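PDB 6EKT: p-47 protein from Clostridium botulinum, which may form part of a progenitor toxin complex that protects botulinum neurotoxin in the host gut, and has a lipid-binding-type (TULIP) fold. Local coordinates for residues N283-W289 with P301-F306; K315-R321 with F336-N342. One frame throughout, in Å; residues are numbered along the deposited sequence. Where two conformers were deposited one is given.

Overall arrangement
Of the segments concerned, strand 279-288 comes first from the N terminus and the chain returns in strand 297-311, so contact 1 (283-289 with 301-306) closes a loop of 11 residues. It then enters strand 315-326 and comes back in strand 329-347, where contact 2 closes a second loop, of 14 residues. The loops lie in series, neither nested nor crossed, and their centres are about 13 Å apart. Strands 297-311 and 315-326 are sheet neighbours and join the two: Asn304 N lies 2.8 Å from Arg321 O, a probable hydrogen bond. Both contacts thus belong to one antiparallel sheet, and each sends side chains onto helix 374-394.

Contact 1 (N283-W289 with P301-F306); sequences NNSTLNW and PKINNF
Leu287 and Ile303 face each other as an antiparallel hydrogen-bonded pair: Leu287 N reaches Ile303 O at 2.9 Å, and Ile303 N returns a bond of the same kind to Leu287 O. Their side chains share a face of the sheet, with Leu287 CB 3.9 Å from Ile303 CB. Farther along that pairing, Trp289 N bonds to Pro301 O, while the CD1 end of Ile303 meets the six-membered part of the indole, 3.9 Å from Trp289 CE3.

At the other end a weak backbone bond, Asn283 N to Phe306 O, is supplemented by the Asn283 amide. Asn283 holds its CG between backbone N and carbonyl carbon (chi1 65°), which turns the amide to the partner strand. Its OD1 accepts Phe306 N at 2.9 Å, the donor standing well above the carbonyl plane. Its ND2 gives one bond to Asn304 O (3.0 Å) and another to Ser285 O, both acceptors lying close to the amide plane. Three bonds thus fix the rotation of this amide and tie the turn at Ser285 to the opposite strand.

On the face that carries Asn288 and Lys302, the lysine bends at chi2 (-65°) and brings Lys302 NZ to Asn288 OD1, 2.9 Å away; a water accepts from the same NZ and donates to Trp289 O and Pro301 O. Nearer the bulge, a second water links Thr286 OG1 with Asn304 OD1.

Farther out, Trp289 NE1 bonds to Ser390 OG of helix 374-394, whose Ile391 touches both the indole and Ile303. Phe269 packs edge-to-face on Phe306. Asn304 and Asn305 both face Arg321, forming a classic beta bulge in an antiparallel sheet that packs against a long helix, as in TULIP-like folds.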
loop_
_atom_site.group_PDB
_atom_site.type_symbol
_atom_site.label_atom_id
_atom_site.label_comp_id
_atom_site.label_asym_id
_atom_site.label_seq_id
_atom_site.Cartn_x
_atom_site.Cartn_y
_atom_site.Cartn_z
ATOM N N ASN A 283 -0.752 -8.317 25.396
ATOM C CA ASN A 283 -1.125 -7.415 26.466
ATOM C C ASN A 283 0.144 -7.006 27.228
ATOM O O ASN A 283 1.160 -7.728 27.223
ATOM C CB ASN A 283 -2.147 -8.080 27.430
ATOM C CG ASN A 283 -1.561 -9.285 28.175
ATOM O OD1 ASN A 283 -0.933 -10.147 27.569
ATOM N ND2 ASN A 283 -1.779 -9.350 29.501
ATOM N N ASN A 284 0.076 -5.847 27.873
ATOM C CA ASN A 284 1.171 -5.339 28.717
ATOM C C ASN A 284 0.770 -5.247 30.196
ATOM O O ASN A 284 1.531 -4.729 31.028
ATOM C CB ASN A 284 1.629 -3.971 28.194
ATOM C CG ASN A 284 0.507 -2.934 28.156
ATOM O OD1 ASN A 284 -0.429 -2.980 28.943
ATOM N ND2 ASN A 284 0.621 -1.967 27.243
ATOM N N SER A 285 -0.434 -5.730 30.515
ATOM C CA SER A 285 -1.011 -5.662 31.859
ATOM C C SER A 285 -2.248 -6.586 31.926
ATOM O O SER A 285 -2.760 -7.046 30.892
ATOM C CB SER A 285 -1.409 -4.212 32.177
ATOM O OG SER A 285 -2.035 -3.637 31.042
ATOM N N THR A 286 -2.719 -6.859 33.141
ATOM C CA THR A 286 -3.929 -7.665 33.354
ATOM C C THR A 286 -5.114 -7.026 32.658
ATOM O O THR A 286 -5.265 -5.800 32.651
ATOM C CB THR A 286 -4.279 -7.767 34.845
ATOM O OG1 THR A 286 -3.092 -8.084 35.564
ATOM C CG2 THR A 286 -5.332 -8.858 35.081
ATOM N N LEU A 287 -5.926 -7.871 32.053
ATOM C CA LEU A 287 -7.111 -7.432 31.371
ATOM C C LEU A 287 -8.297 -7.743 32.251
ATOM O O LEU A 287 -8.594 -8.908 32.523
ATOM C CB LEU A 287 -7.213 -8.117 30.008
ATOM C CG LEU A 287 -5.959 -8.099 29.112
ATOM C CD1 LEU A 287 -6.297 -8.808 27.804
ATOM C CD2 LEU A 287 -5.490 -6.672 28.836
ATOM N N ASN A 288 -8.943 -6.678 32.723
ATOM C CA ASN A 288 -10.054 -6.778 33.668
ATOM C C ASN A 288 -11.357 -6.829 32.887
ATOM O O ASN A 288 -11.861 -5.782 32.456
ATOM C CB ASN A 288 -10.054 -5.553 34.586
ATOM C CG ASN A 288 -8.874 -5.538 35.520
ATOM O OD1 ASN A 288 -8.793 -6.360 36.422
ATOM N ND2 ASN A 288 -7.941 -4.606 35.302
ATOM N N TRP A 289 -11.866 -8.041 32.668
ATOM C CA TRP A 289 -13.135 -8.246 31.954
ATOM C C TRP A 289 -14.299 -7.519 32.644
ATOM O O TRP A 289 -14.232 -7.234 33.847
ATOM C CB TRP A 289 -13.452 -9.747 31.842
ATOM C CG TRP A 289 -14.268 -10.093 30.642
ATOM C CD1 TRP A 289 -15.565 -10.471 30.615
ATOM C CD2 TRP A 289 -13.826 -10.054 29.275
ATOM N NE1 TRP A 289 -15.975 -10.677 29.305
ATOM C CE2 TRP A 289 -14.918 -10.446 28.471
ATOM C CE3 TRP A 289 -12.599 -9.750 28.659
ATOM C CZ2 TRP A 289 -14.837 -10.528 27.075
ATOM C CZ3 TRP A 289 -12.507 -9.829 27.261
ATOM C CH2 TRP A 289 -13.630 -10.218 26.485
ATOM N N PRO A 301 -13.927 -12.017 35.259
ATOM C CA PRO A 301 -12.758 -12.726 34.737
ATOM C C PRO A 301 -11.553 -11.796 34.535
ATOM O O PRO A 301 -11.708 -10.573 34.288
ATOM C CB PRO A 301 -13.234 -13.255 33.378
ATOM C CG PRO A 301 -14.723 -13.254 33.450
ATOM C CD PRO A 301 -15.140 -12.228 34.443
ATOM N N LYS A 302 -10.368 -12.377 34.655
ATOM C CA LYS A 302 -9.116 -11.664 34.446
ATOM C C LYS A 302 -8.341 -12.411 33.359
ATOM O O LYS A 302 -8.290 -13.647 33.380
ATOM C CB LYS A 302 -8.291 -11.610 35.746
ATOM C CG LYS A 302 -9.056 -11.150 36.989
ATOM C CD LYS A 302 -9.515 -9.698 36.863
ATOM C CE LYS A 302 -10.336 -9.315 38.080
ATOM N NZ LYS A 302 -10.819 -7.924 37.839
ATOM N N ILE A 303 -7.774 -11.687 32.391
ATOM C CA ILE A 303 -6.929 -12.328 31.397
ATOM C C ILE A 303 -5.518 -11.843 31.688
ATOM O O ILE A 303 -5.263 -10.624 31.685
ATOM C CB ILE A 303 -7.354 -11.979 29.939
ATOM C CG1 ILE A 303 -8.786 -12.474 29.653
ATOM C CG2 ILE A 303 -6.373 -12.581 28.910
ATOM C CD1 ILE A 303 -9.364 -11.964 28.327
ATOM N N ASN A 304 -4.621 -12.789 31.970
ATOM C CA ASN A 304 -3.259 -12.436 32.341
ATOM C C ASN A 304 -2.268 -12.473 31.182
ATOM O O ASN A 304 -1.282 -11.756 31.222
ATOM C CB ASN A 304 -2.769 -13.291 33.501
ATOM C CG ASN A 304 -3.632 -13.112 34.740
ATOM O OD1 ASN A 304 -3.890 -11.983 35.169
ATOM N ND2 ASN A 304 -4.119 -14.216 35.287
ATOM N N ASN A 305 -2.534 -13.308 30.180
ATOM C CA ASN A 305 -1.645 -13.420 29.002
ATOM C C ASN A 305 -2.524 -13.455 27.777
ATOM O O ASN A 305 -3.500 -14.204 27.733
ATOM C CB ASN A 305 -0.790 -14.696 29.041
ATOM C CG ASN A 305 -0.013 -14.839 30.320
ATOM O OD1 ASN A 305 -0.381 -15.639 31.176
ATOM N ND2 ASN A 305 1.053 -14.058 30.476
ATOM N N PHE A 306 -2.156 -12.659 26.783
ATOM C CA PHE A 306 -2.914 -12.505 25.578
ATOM C C PHE A 306 -1.895 -12.348 24.460
ATOM O O PHE A 306 -0.973 -11.551 24.591
ATOM C CB PHE A 306 -3.775 -11.228 25.683
ATOM C CG PHE A 306 -4.694 -11.004 24.515
ATOM C CD1 PHE A 306 -4.276 -10.268 23.395
ATOM C CD2 PHE A 306 -6.015 -11.472 24.551
ATOM C CE1 PHE A 306 -5.147 -10.039 22.334
ATOM C CE2 PHE A 306 -6.887 -11.249 23.485
ATOM C CZ PHE A 306 -6.444 -10.522 22.375
HETATM O O HOH W 1 -1.878 -10.329 35.193
HETATM O O HOH W 2 -12.621 -8.358 35.719
#

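Contact 2 (K315-R321 with F336-N342); sequences KLKISLR and FEIQSIN
Leu320 and Ile338 lie side by side in a long antiparallel beta hairpin, strand 315-326 with strand 329-347, whose short segments run at 169° to each other. Six backbone bonds join the hydrogen-bonded pairs Leu316-Asn342, Ile318-Ser340 and Leu320-Ile338; Ile318 N to Ser340 O, for example, measures 2.8 Å.

The side chains of these pairs, with Phe336, make the tightly packed face. Leu320 CG rests 3.9 Å from Ile338 CB. It sits between its own backbone N and carbonyl carbon (chi1 67°), which carries Leu320 CD1 to the ring edge of Phe336, near the ring plane and 4.0 Å from CE1. Ile391 of helix 374-394 touches all three residues, and Leu395 covers Ile318, Ser340 and Asn342 farther along.

The reverse face, bearing Lys317, Ser319, Arg321, Glu337, Gln339 and Ile341, is more open to solvent. Arg321 and Glu337 run alongside each other through their CG atoms, but Arg321 NE stays 4.1 Å from Glu337 OE1, beyond a salt bridge, with guanidinium and carboxylate planes 90° apart. At the far end, Lys315 lays CD against Ile341 CG2 at 3.6 Å, while its NZ pairs with Glu312.

Polar groups persist even on the buried face. Asn342 ND2 bonds to Glu356 O, and Asn342 OD1 accepts Ser340 OG at 2.7 Å while Ile318 CD1 lies against that same oxygen, 3.4 Å away.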
loop_
_atom_site.group_PDB
_atom_site.type_symbol
_atom_site.label_atom_id
_atom_site.label_comp_id
_atom_site.label_asym_id
_atom_site.label_seq_id
_atom_site.Cartn_x
_atom_site.Cartn_y
_atom_site.Cartn_z
ATOM N N LYS A 315 -6.180 -14.517 8.777
ATOM C CA LYS A 315 -6.851 -14.755 10.078
ATOM C C LYS A 315 -5.973 -14.259 11.222
ATOM O O LYS A 315 -4.745 -14.085 11.071
ATOM C CB LYS A 315 -7.154 -16.258 10.256
ATOM C CG LYS A 315 -7.881 -16.905 9.075
ATOM C CD LYS A 315 -8.077 -18.403 9.250
ATOM C CE LYS A 315 -8.594 -19.067 7.975
ATOM N NZ LYS A 315 -7.515 -19.263 6.947
ATOM N N LEU A 316 -6.598 -14.052 12.376
ATOM C CA LEU A 316 -5.877 -13.811 13.604
ATOM C C LEU A 316 -5.980 -15.065 14.459
ATOM O O LEU A 316 -7.076 -15.630 14.593
ATOM C CB LEU A 316 -6.464 -12.599 14.351
ATOM C CG LEU A 316 -6.367 -11.234 13.680
ATOM C CD1 LEU A 316 -7.188 -10.232 14.489
ATOM C CD2 LEU A 316 -4.914 -10.786 13.519
ATOM N N LYS A 317 -4.844 -15.513 14.996
ATOM C CA LYS A 317 -4.830 -16.585 15.981
ATOM C C LYS A 317 -4.600 -15.911 17.318
ATOM O O LYS A 317 -3.596 -15.211 17.516
ATOM C CB LYS A 317 -3.729 -17.619 15.684
ATOM C CG LYS A 317 -3.594 -18.738 16.719
ATOM C CD LYS A 317 -2.541 -19.782 16.316
ATOM C CE LYS A 317 -3.149 -20.937 15.539
ATOM N NZ LYS A 317 -2.177 -22.062 15.342
ATOM N N ILE A 318 -5.531 -16.146 18.241
ATOM C CA ILE A 318 -5.544 -15.477 19.542
ATOM C C ILE A 318 -5.414 -16.567 20.593
ATOM O O ILE A 318 -6.215 -17.514 20.620
ATOM C CB ILE A 318 -6.835 -14.639 19.776
ATOM C CG1 ILE A 318 -6.990 -13.578 18.685
ATOM C CG2 ILE A 318 -6.812 -13.993 21.162
ATOM C CD1 ILE A 318 -8.374 -12.949 18.588
ATOM N N SER A 319 -4.377 -16.446 21.413
ATOM C CA SER A 319 -4.095 -17.389 22.499
ATOM C C SER A 319 -4.094 -16.587 23.799
ATOM O O SER A 319 -3.432 -15.541 23.904
ATOM C CB SER A 319 -2.752 -18.099 22.243
ATOM O OG SER A 319 -2.484 -19.065 23.253
ATOM N N LEU A 320 -4.869 -17.042 24.788
ATOM C CA LEU A 320 -4.948 -16.302 26.046
ATOM C C LEU A 320 -5.087 -17.234 27.247
ATOM O O LEU A 320 -5.577 -18.371 27.102
ATOM C CB LEU A 320 -6.096 -15.268 25.995
ATOM C CG LEU A 320 -7.543 -15.783 25.934
ATOM C CD1 LEU A 320 -8.058 -16.002 27.356
ATOM C CD2 LEU A 320 -8.477 -14.850 25.170
ATOM N N ARG A 321 -4.667 -16.729 28.408
ATOM C CA ARG A 321 -4.746 -17.449 29.675
ATOM C C ARG A 321 -5.264 -16.474 30.712
ATOM O O ARG A 321 -4.822 -15.315 30.769
ATOM C CB ARG A 321 -3.347 -17.922 30.089
ATOM C CG ARG A 321 -3.231 -18.875 31.285
ATOM C CD ARG A 321 -1.804 -19.464 31.359
ATOM N NE ARG A 321 -1.195 -19.610 30.006
ATOM C CZ ARG A 321 -0.201 -18.868 29.493
ATOM N NH1 ARG A 321 0.226 -19.096 28.263
ATOM N NH2 ARG A 321 0.392 -17.910 30.192
ATOM N N PHE A 336 -8.220 -20.743 33.161
ATOM C CA PHE A 336 -8.658 -21.124 31.823
ATOM C C PHE A 336 -7.698 -20.673 30.720
ATOM O O PHE A 336 -6.908 -19.747 30.901
ATOM C CB PHE A 336 -10.074 -20.628 31.543
ATOM C CG PHE A 336 -10.229 -19.137 31.683
ATOM C CD1 PHE A 336 -9.806 -18.275 30.654
ATOM C CD2 PHE A 336 -10.798 -18.594 32.819
ATOM C CE1 PHE A 336 -9.950 -16.894 30.772
ATOM C CE2 PHE A 336 -10.955 -17.203 32.937
ATOM C CZ PHE A 336 -10.524 -16.361 31.914
ATOM N N GLU A 337 -7.774 -21.355 29.583
ATOM C CA GLU A 337 -6.993 -20.977 28.406
ATOM C C GLU A 337 -7.916 -21.046 27.227
ATOM O O GLU A 337 -8.773 -21.922 27.185
ATOM C CB GLU A 337 -5.838 -21.968 28.204
ATOM C CG GLU A 337 -4.753 -21.811 29.250
ATOM C CD GLU A 337 -3.518 -22.653 28.963
ATOM O OE1 GLU A 337 -2.973 -22.583 27.838
ATOM O OE2 GLU A 337 -3.089 -23.368 29.888
ATOM N N ILE A 338 -7.748 -20.141 26.265
ATOM C CA ILE A 338 -8.582 -20.136 25.079
ATOM C C ILE A 338 -7.657 -19.959 23.876
ATOM O O ILE A 338 -6.713 -19.160 23.924
ATOM C CB ILE A 338 -9.623 -18.973 25.118
ATOM C CG1 ILE A 338 -10.590 -19.144 26.308
ATOM C CG2 ILE A 338 -10.458 -18.897 23.838
ATOM C CD1 ILE A 338 -11.451 -17.928 26.578
ATOM N N GLN A 339 -7.972 -20.686 22.804
ATOM C CA GLN A 339 -7.336 -20.509 21.502
ATOM C C GLN A 339 -8.410 -20.287 20.429
ATOM O O GLN A 339 -9.205 -21.195 20.163
ATOM C CB GLN A 339 -6.475 -21.736 21.174
ATOM C CG GLN A 339 -5.421 -22.082 22.226
ATOM C CD GLN A 339 -5.922 -23.023 23.304
ATOM O OE1 GLN A 339 -6.810 -23.849 23.072
ATOM N NE2 GLN A 339 -5.344 -22.914 24.496
ATOM N N SER A 340 -8.415 -19.094 19.820
ATOM C CA SER A 340 -9.433 -18.683 18.856
ATOM C C SER A 340 -8.771 -18.345 17.528
ATOM O O SER A 340 -7.679 -17.763 17.502
ATOM C CB SER A 340 -10.132 -17.439 19.387
ATOM O OG SER A 340 -11.190 -17.022 18.551
ATOM N N ILE A 341 -9.426 -18.719 16.443
ATOM C CA ILE A 341 -8.986 -18.344 15.092
ATOM C C ILE A 341 -10.080 -17.492 14.474
ATOM O O ILE A 341 -11.220 -17.943 14.338
ATOM C CB ILE A 341 -8.671 -19.590 14.227
ATOM C CG1 ILE A 341 -7.566 -20.417 14.898
ATOM C CG2 ILE A 341 -8.268 -19.171 12.807
ATOM C CD1 ILE A 341 -7.511 -21.881 14.485
ATOM N N ASN A 342 -9.732 -16.263 14.101
ATOM C CA ASN A 342 -10.728 -15.270 13.699
ATOM C C ASN A 342 -10.434 -14.752 12.296
ATOM O O ASN A 342 -9.440 -14.028 12.091
ATOM C CB ASN A 342 -10.759 -14.122 14.696
ATOM C CG ASN A 342 -11.151 -14.584 16.099
ATOM O OD1 ASN A 342 -10.330 -15.150 16.821
ATOM N ND2 ASN A 342 -12.426 -14.403 16.459
#